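Local coordinates for protein methionine gamma-lyase (Trichomonas vaginalis, PDB 1E5F) that belongs to the Cys/Met metabolism family of pyridoxal-phosphate-dependent enzymes and binds pyridoxal-5'-phosphate, at residues V151-P156 and V179-D184. Numbering follows the deposited sequence.
Sequences VYFETP and VLVIAD. With PLP (pyridoxal-5'-phosphate), chain C.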
loop_
_atom_site.group_PDB
_atom_site.type_symbol
_atom_site.label_atom_id
_atom_site.label_comp_id
_atom_site.label_asym_id
_atom_site.label_seq_id
_atom_site.Cartn_x
_atom_site.Cartn_y
_atom_site.Cartn_z
ATOM N N VAL A 151 -17.355 -31.252 15.082
ATOM C CA VAL A 151 -18.091 -31.715 13.899
ATOM C C VAL A 151 -17.896 -30.581 12.864
ATOM O O VAL A 151 -18.223 -29.465 13.265
ATOM C CB VAL A 151 -19.559 -31.966 14.203
ATOM C CG1 VAL A 151 -20.403 -32.230 12.956
ATOM C CG2 VAL A 151 -19.592 -33.282 15.058
ATOM N N TYR A 152 -17.464 -30.910 11.644
ATOM C CA TYR A 152 -17.147 -29.791 10.731
ATOM C C TYR A 152 -17.851 -29.918 9.394
ATOM O O TYR A 152 -17.847 -31.027 8.857
ATOM C CB TYR A 152 -15.591 -29.827 10.386
ATOM C CG TYR A 152 -14.995 -28.725 9.527
ATOM C CD1 TYR A 152 -15.054 -28.743 8.139
ATOM C CD2 TYR A 152 -14.471 -27.566 10.107
ATOM C CE1 TYR A 152 -14.528 -27.754 7.301
ATOM C CE2 TYR A 152 -13.934 -26.533 9.331
ATOM C CZ TYR A 152 -13.978 -26.603 7.956
ATOM O OH TYR A 152 -13.493 -25.640 7.168
ATOM N N PHE A 153 -18.236 -28.817 8.781
ATOM C CA PHE A 153 -18.900 -28.853 7.482
ATOM C C PHE A 153 -18.977 -27.487 6.809
ATOM O O PHE A 153 -18.704 -26.469 7.440
ATOM C CB PHE A 153 -20.301 -29.452 7.633
ATOM C CG PHE A 153 -21.181 -28.592 8.474
ATOM C CD1 PHE A 153 -21.828 -27.448 7.987
ATOM C CD2 PHE A 153 -21.410 -28.926 9.750
ATOM C CE1 PHE A 153 -22.517 -26.644 8.831
ATOM C CE2 PHE A 153 -22.152 -28.168 10.634
ATOM C CZ PHE A 153 -22.736 -27.022 10.138
ATOM N N GLU A 154 -19.275 -27.518 5.512
ATOM C CA GLU A 154 -19.527 -26.342 4.725
ATOM C C GLU A 154 -20.887 -26.481 4.088
ATOM O O GLU A 154 -21.130 -27.482 3.417
ATOM C CB GLU A 154 -18.640 -26.262 3.524
ATOM C CG GLU A 154 -17.139 -26.420 3.708
ATOM C CD GLU A 154 -16.236 -26.488 2.499
ATOM O OE1 GLU A 154 -16.776 -26.358 1.371
ATOM O OE2 GLU A 154 -15.008 -26.815 2.512
ATOM N N THR A 155 -21.702 -25.463 4.129
ATOM C CA THR A 155 -22.897 -25.440 3.364
ATOM C C THR A 155 -23.128 -24.017 2.834
ATOM O O THR A 155 -23.149 -23.094 3.607
ATOM C CB THR A 155 -24.051 -25.992 4.175
ATOM O OG1 THR A 155 -25.278 -25.901 3.432
ATOM C CG2 THR A 155 -24.317 -25.152 5.451
ATOM N N PRO A 156 -23.468 -23.886 1.551
ATOM C CA PRO A 156 -23.467 -25.010 0.606
ATOM C C PRO A 156 -22.082 -25.558 0.441
ATOM O O PRO A 156 -21.131 -24.753 0.527
ATOM C CB PRO A 156 -23.937 -24.484 -0.745
ATOM C CG PRO A 156 -24.654 -23.184 -0.376
ATOM C CD PRO A 156 -23.917 -22.658 0.888
ATOM N N VAL A 179 -18.749 -31.129 22.462
ATOM C CA VAL A 179 -18.437 -31.139 20.998
ATOM C C VAL A 179 -18.596 -29.711 20.460
ATOM O O VAL A 179 -19.682 -29.068 20.649
ATOM C CB VAL A 179 -19.379 -32.065 20.247
ATOM C CG1 VAL A 179 -18.864 -32.356 18.810
ATOM C CG2 VAL A 179 -19.545 -33.445 20.888
ATOM N N LEU A 180 -17.740 -29.374 19.516
ATOM C CA LEU A 180 -17.857 -28.080 18.806
ATOM C C LEU A 180 -18.266 -28.251 17.367
ATOM O O LEU A 180 -17.667 -29.114 16.692
ATOM C CB LEU A 180 -16.424 -27.417 18.795
ATOM C CG LEU A 180 -16.080 -26.876 20.203
ATOM C CD1 LEU A 180 -14.706 -26.216 20.211
ATOM C CD2 LEU A 180 -17.065 -25.910 20.775
ATOM N N VAL A 181 -19.319 -27.556 16.978
ATOM C CA VAL A 181 -19.707 -27.591 15.570
ATOM C C VAL A 181 -19.035 -26.370 14.936
ATOM O O VAL A 181 -19.267 -25.224 15.366
ATOM C CB VAL A 181 -21.207 -27.556 15.396
ATOM C CG1 VAL A 181 -21.603 -27.590 13.969
ATOM C CG2 VAL A 181 -21.702 -28.803 16.210
ATOM N N ILE A 182 -18.374 -26.492 13.827
ATOM C CA ILE A 182 -17.588 -25.500 13.083
ATOM C C ILE A 182 -18.180 -25.454 11.715
ATOM O O ILE A 182 -18.199 -26.520 11.055
ATOM C CB ILE A 182 -16.051 -25.810 12.991
ATOM C CG1 ILE A 182 -15.461 -25.861 14.457
ATOM C CG2 ILE A 182 -15.292 -24.674 12.294
ATOM C CD1 ILE A 182 -14.058 -26.273 14.675
ATOM N N ALA A 183 -18.610 -24.311 11.275
ATOM C CA ALA A 183 -19.195 -24.219 9.914
ATOM C C ALA A 183 -18.347 -23.285 9.018
ATOM O O ALA A 183 -17.911 -22.239 9.575
ATOM C CB ALA A 183 -20.571 -23.716 10.126
ATOM N N ASP A 184 -17.889 -23.838 7.879
ATOM C CA ASP A 184 -17.159 -22.836 6.998
ATOM C C ASP A 184 -18.169 -22.065 6.179
ATOM O O ASP A 184 -18.916 -22.606 5.361
ATOM C CB ASP A 184 -16.194 -23.594 6.110
ATOM C CG ASP A 184 -15.351 -22.710 5.189
ATOM O OD1 ASP A 184 -15.819 -21.644 4.781
ATOM O OD2 ASP A 184 -14.368 -23.246 4.585
HETATM N N1 PLP C . -12.803 -22.340 2.749
HETATM C C2 PLP C . -13.450 -22.616 1.590
HETATM C C2A PLP C . -14.893 -22.908 1.340
HETATM C C3 PLP C . -12.710 -22.100 0.493
HETATM O O3 PLP C . -13.330 -22.206 -0.711
HETATM C C4 PLP C . -11.372 -21.761 0.548
HETATM C C4A PLP C . -10.756 -21.614 -0.906
HETATM C C5 PLP C . -10.713 -22.009 1.697
HETATM C C6 PLP C . -11.448 -22.358 2.831
HETATM C C5A PLP C . -9.275 -21.657 1.904
HETATM O O4P PLP C . -9.128 -20.161 1.945
HETATM P P PLP C . -7.733 -19.544 1.505
HETATM O O1P PLP C . -7.669 -19.879 0.063
HETATM O O2P PLP C . -7.962 -18.121 1.775
HETATM O O3P PLP C . -6.571 -20.181 2.289
HETATM O O HOH W 1 -13.425 -25.770 4.542
HETATM O O HOH W 2 -21.497 -23.587 6.352
HETATM O O HOH W 3 -20.947 -21.254 3.019
#
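D184 OD2 has two close polar neighbours: N1 of the pyridoxal-5'-phosphate (PLP) at 2.6 Å and water 1, which donates to it at 2.7 Å. That water ties the two strands together, also donating to E154 OE2 and accepting from Y152 OH at 2.6 Å, in the plane of the tyrosine ring. These are parallel strands of a beta-alpha-beta unit in the large sheet of a fold type I (aspartate aminotransferase-like) PLP enzyme. An aspartate at the pyridine nitrogen is characteristic of that fold and would favour a protonated N1; E154 lies against the methyl C2A instead. With CG anti to the backbone N (chi1 -178°), D184 runs beside E154, carboxylate planes 57° apart; OD2 and OE2 are 4.2 Å apart, and the shared water would probably ease their repulsion. E154 OE1 accepts from N158 N and OE2 from Y111 N; D184 OD1 is hydrogen-bonded to T186 OG1. Behind the site, four hydrogen bonds join the backbones, from V151 N to L180 O through D184 N to F153 O, 2.8 Å. Y152 and I182 pack toward helix 86-97; V151, F153 and V181 face helix 166-174, the crossover connection. There the F153 ring reaches across, CE1 resting 3.7 Å from A183 CB and CE2 against V181 CG1.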